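Local coordinates for tetratricopeptide repeat protein (Parabacteroides merdae ATCC 43184, PDB 4R7S) that is of unknown function but, as an all-helical tetratricopeptide repeat protein, probably serves as a scaffold for binding other proteins or peptides, at residues E6-S11 against K28-K33; V21-S26 against G48-R53; L118-Q123 against H149-K154; A145-A150 against N167-E172. All blocks are in the same frame, centred on the assembly; numbering follows the deposited sequence.

Interaction 1. Residues E6-S11 against K28-K33; sequences ELIEKS and KAAMRK. With NO3 (nitrate ion), chain B; EDO (1,2-ethanediol), chain E.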
loop_
_atom_site.group_PDB
_atom_site.type_symbol
_atom_site.label_atom_id
_atom_site.label_comp_id
_atom_site.label_asym_id
_atom_site.label_seq_id
_atom_site.Cartn_x
_atom_site.Cartn_y
_atom_site.Cartn_z
ATOM N N GLU A 6 2.804 28.738 -19.456
ATOM C CA GLU A 6 2.570 29.510 -18.226
ATOM C C GLU A 6 1.566 28.817 -17.307
ATOM O O GLU A 6 1.690 28.908 -16.077
ATOM C CB GLU A 6 2.097 30.929 -18.530
ATOM C CG GLU A 6 3.223 31.856 -18.943
ATOM C CD GLU A 6 2.808 33.147 -19.623
ATOM O OE1 GLU A 6 1.842 33.799 -19.155
ATOM O OE2 GLU A 6 3.485 33.527 -20.605
ATOM N N LEU A 7 0.577 28.134 -17.911
ATOM C CA LEU A 7 -0.435 27.375 -17.184
ATOM C C LEU A 7 0.220 26.159 -16.542
ATOM O O LEU A 7 -0.022 25.914 -15.364
ATOM C CB LEU A 7 -1.620 26.991 -18.087
ATOM C CG LEU A 7 -2.586 28.148 -18.408
ATOM C CD1 LEU A 7 -3.392 27.865 -19.652
ATOM C CD2 LEU A 7 -3.497 28.486 -17.224
ATOM N N ILE A 8 1.126 25.473 -17.263
ATOM C CA ILE A 8 1.881 24.348 -16.725
ATOM C C ILE A 8 2.779 24.840 -15.575
ATOM O O ILE A 8 2.835 24.203 -14.522
ATOM C CB ILE A 8 2.691 23.619 -17.822
ATOM C CG1 ILE A 8 1.758 22.952 -18.868
ATOM C CG2 ILE A 8 3.639 22.577 -17.198
ATOM C CD1 ILE A 8 2.530 22.386 -20.118
ATOM N N GLU A 9 3.423 25.989 -15.760
ATOM C CA GLU A 9 4.273 26.597 -14.750
ATOM C C GLU A 9 3.452 26.921 -13.482
ATOM O O GLU A 9 3.917 26.584 -12.385
ATOM C CB GLU A 9 5.007 27.844 -15.304
ATOM C CG GLU A 9 5.785 28.662 -14.267
ATOM C CD GLU A 9 6.814 27.996 -13.358
ATOM O OE1 GLU A 9 7.092 26.782 -13.518
ATOM O OE2 GLU A 9 7.340 28.706 -12.469
ATOM N N LYS A 10 2.229 27.484 -13.622
ATOM C CA LYS A 10 1.371 27.754 -12.458
ATOM C C LYS A 10 0.990 26.448 -11.740
ATOM O O LYS A 10 0.963 26.424 -10.496
ATOM C CB LYS A 10 0.106 28.512 -12.842
ATOM C CG LYS A 10 0.314 29.971 -13.168
ATOM C CD LYS A 10 -1.052 30.646 -13.224
ATOM C CE LYS A 10 -1.020 32.064 -13.737
ATOM N NZ LYS A 10 -2.386 32.662 -13.745
ATOM N N SER A 11 0.761 25.345 -12.519
ATOM C CA SER A 11 0.409 24.052 -11.928
ATOM C C SER A 11 1.543 23.578 -11.006
ATOM O O SER A 11 1.272 23.187 -9.872
ATOM C CB SER A 11 0.062 23.010 -12.993
ATOM O OG SER A 11 1.182 22.334 -13.549
ATOM N N LYS A 28 -5.929 21.403 -16.410
ATOM C CA LYS A 28 -7.138 21.322 -17.221
ATOM C C LYS A 28 -7.200 22.474 -18.192
ATOM O O LYS A 28 -7.521 22.260 -19.371
ATOM C CB LYS A 28 -8.377 21.306 -16.339
ATOM C CG LYS A 28 -8.726 19.913 -15.849
ATOM C CD LYS A 28 -9.978 19.932 -14.969
ATOM C CE LYS A 28 -10.178 18.623 -14.260
ATOM N NZ LYS A 28 -11.152 18.751 -13.157
ATOM N N ALA A 29 -6.832 23.688 -17.723
ATOM C CA ALA A 29 -6.833 24.888 -18.554
ATOM C C ALA A 29 -5.764 24.791 -19.650
ATOM O O ALA A 29 -6.033 25.122 -20.816
ATOM C CB ALA A 29 -6.613 26.118 -17.693
ATOM N N ALA A 30 -4.561 24.321 -19.288
ATOM C CA ALA A 30 -3.489 24.153 -20.256
ATOM C C ALA A 30 -3.957 23.243 -21.389
ATOM O O ALA A 30 -3.861 23.634 -22.555
ATOM C CB ALA A 30 -2.246 23.587 -19.588
HETATM N N MSE A 31 -4.605 22.115 -21.044
HETATM C CA MSE A 31 -5.110 21.155 -22.031
HETATM C C MSE A 31 -6.288 21.655 -22.883
HETATM O O MSE A 31 -6.483 21.155 -23.994
HETATM C CB MSE A 31 -5.443 19.848 -21.361
HETATM C CG MSE A 31 -4.180 19.082 -21.076
HETATM SE SE MSE A 31 -4.507 17.412 -20.274
HETATM C CE MSE A 31 -5.889 16.697 -21.636
ATOM N N ARG A 32 -7.038 22.655 -22.412
ATOM C CA ARG A 32 -8.094 23.250 -23.232
ATOM C C ARG A 32 -7.467 24.207 -24.218
ATOM O O ARG A 32 -8.021 24.407 -25.303
ATOM C CB ARG A 32 -9.141 23.977 -22.388
ATOM C CG ARG A 32 -10.098 23.057 -21.642
ATOM C CD ARG A 32 -11.239 23.837 -21.005
ATOM N NE ARG A 32 -10.782 24.738 -19.945
ATOM C CZ ARG A 32 -10.743 24.423 -18.653
ATOM N NH1 ARG A 32 -11.140 23.221 -18.241
ATOM N NH2 ARG A 32 -10.322 25.310 -17.762
ATOM N N LYS A 33 -6.305 24.811 -23.846
ATOM C CA LYS A 33 -5.598 25.771 -24.721
ATOM C C LYS A 33 -4.950 25.037 -25.903
ATOM O O LYS A 33 -5.103 25.493 -27.029
ATOM C CB LYS A 33 -4.566 26.627 -23.949
ATOM C CG LYS A 33 -3.831 27.686 -24.785
ATOM C CD LYS A 33 -4.694 28.877 -25.222
ATOM C CE LYS A 33 -3.902 29.874 -26.047
ATOM N NZ LYS A 33 -4.745 30.990 -26.563
HETATM N N NO3 B . -5.986 28.510 -29.065
HETATM O O1 NO3 B . -6.577 29.528 -28.743
HETATM O O2 NO3 B . -4.840 28.258 -28.731
HETATM O O3 NO3 B . -6.615 27.629 -29.831
HETATM C C1 EDO E . -1.418 31.672 -19.208
HETATM O O1 EDO E . -2.410 32.322 -19.977
HETATM C C2 EDO E . -1.250 32.359 -17.825
HETATM O O2 EDO E . -2.287 31.959 -16.947
#

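Interaction 2. Residues V21-S26 against G48-R53; sequences VSAEES and GTIQRR. With EDO (1,2-ethanediol), chain H.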
loop_
_atom_site.group_PDB
_atom_site.type_symbol
_atom_site.label_atom_id
_atom_site.label_comp_id
_atom_site.label_asym_id
_atom_site.label_seq_id
_atom_site.Cartn_x
_atom_site.Cartn_y
_atom_site.Cartn_z
ATOM N N VAL A 21 -6.141 21.932 -5.732
ATOM C CA VAL A 21 -7.380 22.339 -6.411
ATOM C C VAL A 21 -7.009 23.254 -7.568
ATOM O O VAL A 21 -7.445 23.027 -8.704
ATOM C CB VAL A 21 -8.401 23.000 -5.418
ATOM C CG1 VAL A 21 -9.557 23.705 -6.147
ATOM C CG2 VAL A 21 -8.938 21.971 -4.420
ATOM N N SER A 22 -6.159 24.254 -7.282
ATOM C CA SER A 22 -5.696 25.190 -8.290
ATOM C C SER A 22 -4.733 24.505 -9.274
ATOM O O SER A 22 -4.853 24.739 -10.475
ATOM C CB SER A 22 -5.032 26.389 -7.635
ATOM O OG SER A 22 -5.923 27.078 -6.780
ATOM N N ALA A 23 -3.828 23.640 -8.792
ATOM C CA ALA A 23 -2.908 22.915 -9.678
ATOM C C ALA A 23 -3.687 22.108 -10.738
ATOM O O ALA A 23 -3.378 22.227 -11.925
ATOM C CB ALA A 23 -1.990 22.007 -8.873
ATOM N N GLU A 24 -4.772 21.400 -10.311
ATOM C CA GLU A 24 -5.707 20.644 -11.157
ATOM C C GLU A 24 -6.314 21.519 -12.259
ATOM O O GLU A 24 -6.336 21.106 -13.429
ATOM C CB GLU A 24 -6.835 20.053 -10.296
ATOM C CG GLU A 24 -7.962 19.427 -11.096
ATOM C CD GLU A 24 -8.762 18.379 -10.359
ATOM O OE1 GLU A 24 -8.463 18.148 -9.166
ATOM O OE2 GLU A 24 -9.680 17.782 -10.975
ATOM N N GLU A 25 -6.813 22.712 -11.883
ATOM C CA GLU A 25 -7.434 23.655 -12.815
ATOM C C GLU A 25 -6.441 24.190 -13.843
ATOM O O GLU A 25 -6.787 24.270 -15.025
ATOM C CB GLU A 25 -8.105 24.827 -12.075
ATOM C CG GLU A 25 -9.612 24.893 -12.293
ATOM C CD GLU A 25 -10.083 24.759 -13.734
ATOM O OE1 GLU A 25 -9.738 25.634 -14.562
ATOM O OE2 GLU A 25 -10.787 23.766 -14.034
ATOM N N SER A 26 -5.201 24.522 -13.411
ATOM C CA SER A 26 -4.149 24.999 -14.324
ATOM C C SER A 26 -3.850 23.942 -15.398
ATOM O O SER A 26 -3.781 24.286 -16.582
ATOM C CB SER A 26 -2.879 25.356 -13.556
ATOM O OG SER A 26 -3.160 26.404 -12.646
ATOM N N GLY A 48 -3.660 13.151 -12.901
ATOM C CA GLY A 48 -4.063 11.912 -12.251
ATOM C C GLY A 48 -3.567 11.830 -10.820
ATOM O O GLY A 48 -4.357 11.544 -9.920
ATOM N N THR A 49 -2.265 12.129 -10.596
ATOM C CA THR A 49 -1.647 12.096 -9.272
ATOM C C THR A 49 -2.222 13.187 -8.356
ATOM O O THR A 49 -2.513 12.892 -7.188
ATOM C CB THR A 49 -0.133 12.181 -9.375
ATOM O OG1 THR A 49 0.295 11.370 -10.462
ATOM C CG2 THR A 49 0.537 11.655 -8.141
ATOM N N ILE A 50 -2.402 14.424 -8.886
ATOM C CA ILE A 50 -2.990 15.571 -8.174
ATOM C C ILE A 50 -4.440 15.223 -7.735
ATOM O O ILE A 50 -4.820 15.499 -6.591
ATOM C CB ILE A 50 -2.937 16.832 -9.073
ATOM C CG1 ILE A 50 -1.494 17.352 -9.188
ATOM C CG2 ILE A 50 -3.893 17.927 -8.589
ATOM C CD1 ILE A 50 -1.259 18.239 -10.346
ATOM N N GLN A 51 -5.212 14.596 -8.644
ATOM C CA GLN A 51 -6.580 14.152 -8.409
ATOM C C GLN A 51 -6.622 13.042 -7.358
ATOM O O GLN A 51 -7.498 13.064 -6.498
ATOM C CB GLN A 51 -7.250 13.683 -9.712
ATOM C CG GLN A 51 -7.544 14.839 -10.662
ATOM C CD GLN A 51 -8.214 14.376 -11.929
ATOM O OE1 GLN A 51 -7.854 13.357 -12.518
ATOM N NE2 GLN A 51 -9.203 15.123 -12.384
ATOM N N ARG A 52 -5.670 12.095 -7.414
ATOM C CA ARG A 52 -5.576 10.985 -6.455
ATOM C C ARG A 52 -5.261 11.517 -5.044
ATOM O O ARG A 52 -5.869 11.062 -4.080
ATOM C CB ARG A 52 -4.505 9.967 -6.896
ATOM C CG ARG A 52 -4.540 8.663 -6.104
ATOM C CD ARG A 52 -3.274 7.851 -6.286
ATOM N NE ARG A 52 -3.406 6.553 -5.626
ATOM C CZ ARG A 52 -2.501 5.582 -5.653
ATOM N NH1 ARG A 52 -1.364 5.741 -6.319
ATOM N NH2 ARG A 52 -2.722 4.446 -5.011
ATOM N N ARG A 53 -4.329 12.490 -4.935
ATOM C CA ARG A 53 -3.935 13.101 -3.667
ATOM C C ARG A 53 -5.071 13.953 -3.049
ATOM O O ARG A 53 -4.935 14.409 -1.917
ATOM C CB ARG A 53 -2.676 13.942 -3.848
ATOM C CG ARG A 53 -1.387 13.129 -3.952
ATOM C CD ARG A 53 -0.205 14.021 -4.248
ATOM N NE ARG A 53 -0.014 15.036 -3.212
ATOM C CZ ARG A 53 0.694 16.151 -3.363
ATOM N NH1 ARG A 53 1.276 16.427 -4.526
ATOM N NH2 ARG A 53 0.813 17.009 -2.360
HETATM C C1 EDO H . 4.154 11.034 -9.101
HETATM O O1 EDO H . 3.931 9.943 -8.201
HETATM C C2 EDO H . 3.598 10.715 -10.522
HETATM O O2 EDO H . 2.872 11.832 -11.033
#

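Interaction 3. Residues L118-Q123 against H149-K154; sequences LYIQLQ and HAILEK. With EDO (1,2-ethanediol), chain D.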
loop_
_atom_site.group_PDB
_atom_site.type_symbol
_atom_site.label_atom_id
_atom_site.label_comp_id
_atom_site.label_asym_id
_atom_site.label_seq_id
_atom_site.Cartn_x
_atom_site.Cartn_y
_atom_site.Cartn_z
ATOM N N LEU A 118 0.129 -8.628 -4.134
ATOM C CA LEU A 118 -1.156 -8.953 -4.765
ATOM C C LEU A 118 -1.339 -10.446 -4.874
ATOM O O LEU A 118 -2.445 -10.944 -4.629
ATOM C CB LEU A 118 -1.298 -8.352 -6.169
ATOM C CG LEU A 118 -1.706 -6.912 -6.308
ATOM C CD1 LEU A 118 -1.917 -6.591 -7.761
ATOM C CD2 LEU A 118 -2.997 -6.608 -5.534
ATOM N N TYR A 119 -0.262 -11.161 -5.264
ATOM C CA TYR A 119 -0.284 -12.602 -5.419
ATOM C C TYR A 119 -0.545 -13.275 -4.057
ATOM O O TYR A 119 -1.235 -14.301 -4.011
ATOM C CB TYR A 119 1.026 -13.112 -6.052
ATOM C CG TYR A 119 1.092 -13.048 -7.568
ATOM C CD1 TYR A 119 -0.024 -13.345 -8.351
ATOM C CD2 TYR A 119 2.294 -12.780 -8.223
ATOM C CE1 TYR A 119 0.044 -13.339 -9.747
ATOM C CE2 TYR A 119 2.374 -12.771 -9.614
ATOM C CZ TYR A 119 1.244 -13.046 -10.374
ATOM O OH TYR A 119 1.320 -13.054 -11.745
ATOM N N ILE A 120 -0.034 -12.677 -2.946
ATOM C CA ILE A 120 -0.260 -13.210 -1.600
ATOM C C ILE A 120 -1.764 -13.115 -1.326
ATOM O O ILE A 120 -2.396 -14.124 -1.017
ATOM C CB ILE A 120 0.595 -12.508 -0.508
ATOM C CG1 ILE A 120 2.076 -12.893 -0.599
ATOM C CG2 ILE A 120 0.050 -12.805 0.895
ATOM C CD1 ILE A 120 3.006 -11.977 0.239
ATOM N N GLN A 121 -2.326 -11.919 -1.516
ATOM C CA GLN A 121 -3.736 -11.602 -1.330
ATOM C C GLN A 121 -4.624 -12.502 -2.180
ATOM O O GLN A 121 -5.695 -12.880 -1.720
ATOM C CB GLN A 121 -3.972 -10.132 -1.668
ATOM C CG GLN A 121 -5.401 -9.633 -1.521
ATOM C CD GLN A 121 -5.542 -8.176 -1.891
ATOM O OE1 GLN A 121 -4.585 -7.382 -1.853
ATOM N NE2 GLN A 121 -6.756 -7.790 -2.235
ATOM N N LEU A 122 -4.167 -12.884 -3.383
ATOM C CA LEU A 122 -4.938 -13.742 -4.289
ATOM C C LEU A 122 -4.684 -15.231 -4.045
ATOM O O LEU A 122 -5.071 -16.042 -4.897
ATOM C CB LEU A 122 -4.627 -13.406 -5.752
ATOM C CG LEU A 122 -5.227 -12.103 -6.321
ATOM C CD1 LEU A 122 -4.759 -11.875 -7.757
ATOM C CD2 LEU A 122 -6.750 -12.135 -6.321
ATOM N N GLN A 123 -4.026 -15.587 -2.891
ATOM C CA GLN A 123 -3.702 -16.969 -2.479
ATOM C C GLN A 123 -2.755 -17.636 -3.513
ATOM O O GLN A 123 -2.604 -18.856 -3.525
ATOM C CB GLN A 123 -5.001 -17.800 -2.272
ATOM C CG GLN A 123 -4.956 -18.824 -1.136
ATOM C CD GLN A 123 -6.118 -19.805 -1.100
ATOM O OE1 GLN A 123 -7.127 -19.675 -1.816
ATOM N NE2 GLN A 123 -5.990 -20.819 -0.247
ATOM N N HIS A 149 8.566 -12.380 1.731
ATOM C CA HIS A 149 8.711 -13.809 2.014
ATOM C C HIS A 149 8.120 -14.159 3.388
ATOM O O HIS A 149 7.400 -15.149 3.500
ATOM C CB HIS A 149 10.191 -14.244 1.942
ATOM C CG HIS A 149 10.680 -14.489 0.546
ATOM N ND1 HIS A 149 10.055 -15.400 -0.290
ATOM C CD2 HIS A 149 11.745 -13.967 -0.099
ATOM C CE1 HIS A 149 10.753 -15.399 -1.409
ATOM N NE2 HIS A 149 11.785 -14.558 -1.337
ATOM N N ALA A 150 8.376 -13.312 4.408
ATOM C CA ALA A 150 7.865 -13.487 5.758
ATOM C C ALA A 150 6.319 -13.486 5.780
ATOM O O ALA A 150 5.703 -14.379 6.394
ATOM C CB ALA A 150 8.415 -12.394 6.669
ATOM N N ILE A 151 5.705 -12.518 5.088
ATOM C CA ILE A 151 4.236 -12.377 5.027
ATOM C C ILE A 151 3.652 -13.568 4.272
ATOM O O ILE A 151 2.701 -14.170 4.745
ATOM C CB ILE A 151 3.818 -11.000 4.419
ATOM C CG1 ILE A 151 4.287 -9.851 5.336
ATOM C CG2 ILE A 151 2.292 -10.914 4.161
ATOM C CD1 ILE A 151 4.615 -8.591 4.587
ATOM N N LEU A 152 4.254 -13.927 3.139
ATOM C CA LEU A 152 3.882 -15.070 2.291
ATOM C C LEU A 152 3.841 -16.394 3.080
ATOM O O LEU A 152 2.850 -17.126 3.008
ATOM C CB LEU A 152 4.915 -15.173 1.158
ATOM C CG LEU A 152 4.892 -16.418 0.307
ATOM C CD1 LEU A 152 3.644 -16.463 -0.510
ATOM C CD2 LEU A 152 6.053 -16.439 -0.610
ATOM N N GLU A 153 4.921 -16.688 3.822
ATOM C CA GLU A 153 5.081 -17.913 4.610
ATOM C C GLU A 153 4.045 -18.014 5.685
ATOM O O GLU A 153 3.482 -19.094 5.875
ATOM C CB GLU A 153 6.488 -18.019 5.198
ATOM C CG GLU A 153 7.561 -18.331 4.163
ATOM C CD GLU A 153 7.430 -19.547 3.256
ATOM O OE1 GLU A 153 6.427 -20.292 3.350
ATOM O OE2 GLU A 153 8.356 -19.756 2.440
ATOM N N LYS A 154 3.766 -16.897 6.371
ATOM C CA LYS A 154 2.709 -16.803 7.372
ATOM C C LYS A 154 1.337 -17.146 6.717
ATOM O O LYS A 154 0.607 -17.981 7.232
ATOM C CB LYS A 154 2.699 -15.381 7.954
ATOM C CG LYS A 154 1.433 -15.061 8.758
ATOM C CD LYS A 154 1.368 -13.614 9.207
ATOM C CE LYS A 154 0.697 -12.724 8.192
ATOM N NZ LYS A 154 0.853 -11.311 8.591
HETATM C C1 EDO D . 0.167 -8.348 6.639
HETATM O O1 EDO D . -0.248 -9.554 6.009
HETATM C C2 EDO D . 1.245 -7.590 5.791
HETATM O O2 EDO D . 0.760 -7.153 4.525
#

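Interaction 4. Residues A145-A150 against N167-E172; sequences ARLGHA and NYLISE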
loop_
_atom_site.group_PDB
_atom_site.type_symbol
_atom_site.label_atom_id
_atom_site.label_comp_id
_atom_site.label_asym_id
_atom_site.label_seq_id
_atom_site.Cartn_x
_atom_site.Cartn_y
_atom_site.Cartn_z
ATOM N N ALA A 145 11.915 -7.349 0.287
ATOM C CA ALA A 145 11.769 -8.619 -0.418
ATOM C C ALA A 145 11.692 -9.777 0.602
ATOM O O ALA A 145 10.832 -10.653 0.486
ATOM C CB ALA A 145 12.919 -8.819 -1.373
ATOM N N ARG A 146 12.532 -9.704 1.651
ATOM C CA ARG A 146 12.599 -10.671 2.749
ATOM C C ARG A 146 11.305 -10.605 3.551
ATOM O O ARG A 146 10.764 -11.644 3.901
ATOM C CB ARG A 146 13.854 -10.439 3.631
ATOM C CG ARG A 146 15.171 -10.731 2.885
ATOM C CD ARG A 146 16.403 -10.787 3.786
ATOM N NE ARG A 146 17.619 -10.989 2.997
ATOM C CZ ARG A 146 18.131 -12.170 2.644
ATOM N NH1 ARG A 146 17.561 -13.301 3.049
ATOM N NH2 ARG A 146 19.219 -12.227 1.892
ATOM N N LEU A 147 10.759 -9.399 3.750
ATOM C CA LEU A 147 9.485 -9.201 4.440
ATOM C C LEU A 147 8.338 -9.792 3.636
ATOM O O LEU A 147 7.451 -10.412 4.199
ATOM C CB LEU A 147 9.261 -7.711 4.657
ATOM C CG LEU A 147 8.186 -7.312 5.644
ATOM C CD1 LEU A 147 8.570 -7.698 7.065
ATOM C CD2 LEU A 147 7.983 -5.823 5.587
ATOM N N GLY A 148 8.395 -9.638 2.319
ATOM C CA GLY A 148 7.429 -10.244 1.415
ATOM C C GLY A 148 7.381 -11.743 1.645
ATOM O O GLY A 148 6.297 -12.305 1.810
ATOM N N HIS A 149 8.566 -12.380 1.731
ATOM C CA HIS A 149 8.711 -13.809 2.014
ATOM C C HIS A 149 8.120 -14.159 3.388
ATOM O O HIS A 149 7.400 -15.149 3.500
ATOM C CB HIS A 149 10.191 -14.244 1.942
ATOM C CG HIS A 149 10.680 -14.489 0.546
ATOM N ND1 HIS A 149 10.055 -15.400 -0.290
ATOM C CD2 HIS A 149 11.745 -13.967 -0.099
ATOM C CE1 HIS A 149 10.753 -15.399 -1.409
ATOM N NE2 HIS A 149 11.785 -14.558 -1.337
ATOM N N ALA A 150 8.376 -13.312 4.408
ATOM C CA ALA A 150 7.865 -13.487 5.758
ATOM C C ALA A 150 6.319 -13.486 5.780
ATOM O O ALA A 150 5.703 -14.379 6.394
ATOM C CB ALA A 150 8.415 -12.394 6.669
ATOM N N ASN A 167 12.553 -12.964 12.809
ATOM C CA ASN A 167 13.580 -12.901 13.849
ATOM C C ASN A 167 14.893 -12.356 13.264
ATOM O O ASN A 167 15.556 -11.525 13.903
ATOM C CB ASN A 167 13.797 -14.259 14.544
ATOM C CG ASN A 167 12.635 -14.697 15.407
ATOM O OD1 ASN A 167 11.818 -13.890 15.885
ATOM N ND2 ASN A 167 12.540 -16.006 15.636
ATOM N N TYR A 168 15.223 -12.779 12.033
ATOM C CA TYR A 168 16.434 -12.333 11.366
ATOM C C TYR A 168 16.387 -10.817 11.110
ATOM O O TYR A 168 17.347 -10.128 11.448
ATOM C CB TYR A 168 16.684 -13.119 10.059
ATOM C CG TYR A 168 17.798 -12.524 9.221
ATOM C CD1 TYR A 168 19.114 -12.494 9.691
ATOM C CD2 TYR A 168 17.530 -11.919 7.992
ATOM C CE1 TYR A 168 20.139 -11.918 8.943
ATOM C CE2 TYR A 168 18.557 -11.376 7.213
ATOM C CZ TYR A 168 19.859 -11.367 7.700
ATOM O OH TYR A 168 20.882 -10.823 6.957
ATOM N N LEU A 169 15.280 -10.314 10.518
ATOM C CA LEU A 169 15.093 -8.904 10.177
ATOM C C LEU A 169 15.165 -8.013 11.406
ATOM O O LEU A 169 15.769 -6.940 11.343
ATOM C CB LEU A 169 13.759 -8.674 9.448
ATOM C CG LEU A 169 13.613 -9.287 8.050
ATOM C CD1 LEU A 169 12.194 -9.025 7.461
ATOM C CD2 LEU A 169 14.686 -8.779 7.098
ATOM N N ILE A 170 14.542 -8.447 12.513
ATOM C CA ILE A 170 14.488 -7.734 13.796
ATOM C C ILE A 170 15.887 -7.746 14.432
ATOM O O ILE A 170 16.284 -6.736 14.991
ATOM C CB ILE A 170 13.374 -8.328 14.726
ATOM C CG1 ILE A 170 11.965 -7.943 14.177
ATOM C CG2 ILE A 170 13.553 -7.922 16.211
ATOM C CD1 ILE A 170 10.744 -8.353 14.998
ATOM N N SER A 171 16.654 -8.842 14.301
ATOM C CA SER A 171 18.042 -8.888 14.803
ATOM C C SER A 171 18.929 -7.877 14.048
ATOM O O SER A 171 19.820 -7.274 14.647
ATOM C CB SER A 171 18.626 -10.293 14.677
ATOM O OG SER A 171 19.348 -10.479 13.467
ATOM N N GLU A 172 18.659 -7.690 12.738
ATOM C CA GLU A 172 19.367 -6.782 11.849
ATOM C C GLU A 172 19.014 -5.319 12.131
ATOM O O GLU A 172 19.917 -4.487 12.228
ATOM C CB GLU A 172 19.073 -7.141 10.389
ATOM C CG GLU A 172 19.835 -8.369 9.909
ATOM C CD GLU A 172 21.348 -8.257 9.967
ATOM O OE1 GLU A 172 21.922 -7.507 9.142
ATOM O OE2 GLU A 172 21.956 -8.888 10.863
#

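Interaction 1. Residues E6-S11 against K28-K33
L7 reaches from helix 2-16 onto A29 and A30 of helix 20-33, and this one side chain carries most of the contact. Its CB rests on the methyl of A30 (L7 CB to A30 CB 3.8 Å), and its CD1 lies against the backbone N of the same residue. The CD2 branch meets the methyl of A29 (L7 CD2 to A29 CB 3.9 Å). Beside it I8 adds a lighter touch, CG1 to the A30 methyl. Small methyls suit a place where the CA atoms of L7 and A30 come within 5.4 Å and the axes of the two segments approach to 8.7 Å. With CG of L7 set opposite the carbonyl carbon (chi1 -75°), both methyl branches fall on the partner helix. With only a methyl at L7, as in an alanine, A29 and the A30 backbone would probably lose their apolar cover and a gap would open between the helices. Further out, S11 turns its OG back to I8 O, bonding on a lone pair at 2.7 Å, while I8 also touches L43 of helix 40-52. The two helices run antiparallel, 167° between their directions, a helical hairpin closed on small residues, as is characteristic of tetratricopeptide repeats.

Interaction 2. Residues V21-S26 against G48-R53
E24, I50 and Q51 account for most of the surface buried between helices 20-33 and 40-52, and all three are themselves buried. I50 points at the facing helix and divides its work: its CG2 lies against E24 (I50 CG2 to E24 CB 4.0 Å), while its CD1 meets the methyl of A23 (4.1 Å from I50 CD1 to A23 CB). A beta-branched isoleucine suits this place, one branch for A23 and the other for the aliphatic base of E24. Beyond that base E24 turns polar. Its CG is trans to the backbone N (chi1 171°) and the rest of the chain is extended, which carries the carboxylate to Q51. The bond from Q51 NE2 to E24 OE2 is 3.0 Å long and nearly straight at 169°; it lies in the plane of the amide yet arrives from above the carboxylate plane, the two planes being 78° apart. The buried carboxylate has several partners: E24 OE2 also forms salt bridges with K28 and K56, while OE1 accepts from Q54. The amide of Q51 is held at its other end by S63. A leucine at E24 would probably leave the Q51 amide N-H without this acceptor and the two lysines without their shared counter-charge. Such antiparallel packing of successive helices, 20-33 on 40-52, is typical of tetratricopeptide repeat arrays.

Interaction 3. Residues L118-Q123 against H149-K154
I120 lays its CD1 methyl over the backbone and CB of L152, 3.7 Å from I120 CD1 to L152 N and 3.8 Å from I120 CD1 to L152 CB. One atom back along the chain, I120 CG1 meets the CD1 branch of L152 at 3.9 Å, the two side chains crossing at a slant. The same I120 CD1 also touches I151 CG2 (4.1 Å), and it reaches both neighbours because CG1 stands opposite the carbonyl carbon (chi1 -72°) on a CB that points toward the other helix. An isoleucine fits here: its longer branch, CG1 and CD1, supplies the atoms that touch I151 and L152. I120 also touches A128 of helix 125-138, and L152 meets Y125, so that helix touches both partners of the contact. The side chains meet only through carbon, and no hydrogen bond joins the segments. Just beyond I120 the first helix stops: Q123, with positive phi, is the C-prime residue of a Schellman motif, and its N bonds to I120 O at 2.9 Å, tying the turn to the very residue that makes the contact. Thus helices 109-121 and 143-156, two apart in the chain, pack directly on each other, as in the helical stacks of tetratricopeptide repeat proteins.

Interaction 4. Residues A145-A150 against N167-E172
R146 and L147 of helix 143-156 face Y168 and L169 of helix 159-172 in two layers. In the inner layer the leucines cross at about a right angle and meet through single methyls, L147 CD1 to L169 CD1 at 3.9 Å. The other branch of L169 rests on the aliphatic base of the arginine (L169 CD2 to R146 CB 3.9 Å), so that its forked end straddles both neighbours. In the outer layer the arginine chain, extended from CG to NE, passes Y168, whose ring it approaches at the edge: R146 CD lies 4.1 Å from Y168 CE2. The guanidinium and ring planes stand 74° apart, so the groups are not stacked. Arginine and tyrosine suit this margin, since each offers carbon to the contact and a polar end beyond it. One face of the tyrosine ring lies against E172 CG. L147 also touches F166 and L179, extending the apolar layer to helix 178-189. The segment axes approach to 10.8 Å, with 145° between their directions, an antiparallel helical hairpin of the kind from which tetratricopeptide repeat folds are built.

In the fold
From the N terminus, interaction 1 closes the hairpin of helices 2-16 and 20-33, and interaction 2 ties helix 20-33 to helix 40-52. Their segments alternate along the chain, so the two loops cross; helix 20-33 serves both, and they touch through the salt bridge of R32 with E25. Helices 57-68, 75-87 and 91-104 then follow before interaction 3, whose centre is about 34 Å from that of interaction 2. It joins helices 109-121 and 143-156, its loop containing helix 125-138. Interaction 4 starts on helix 143-156, sharing H149 and A150 with interaction 3, and brings in helix 159-172. The two pairs of contacts lie on opposite sides of the chain's centre.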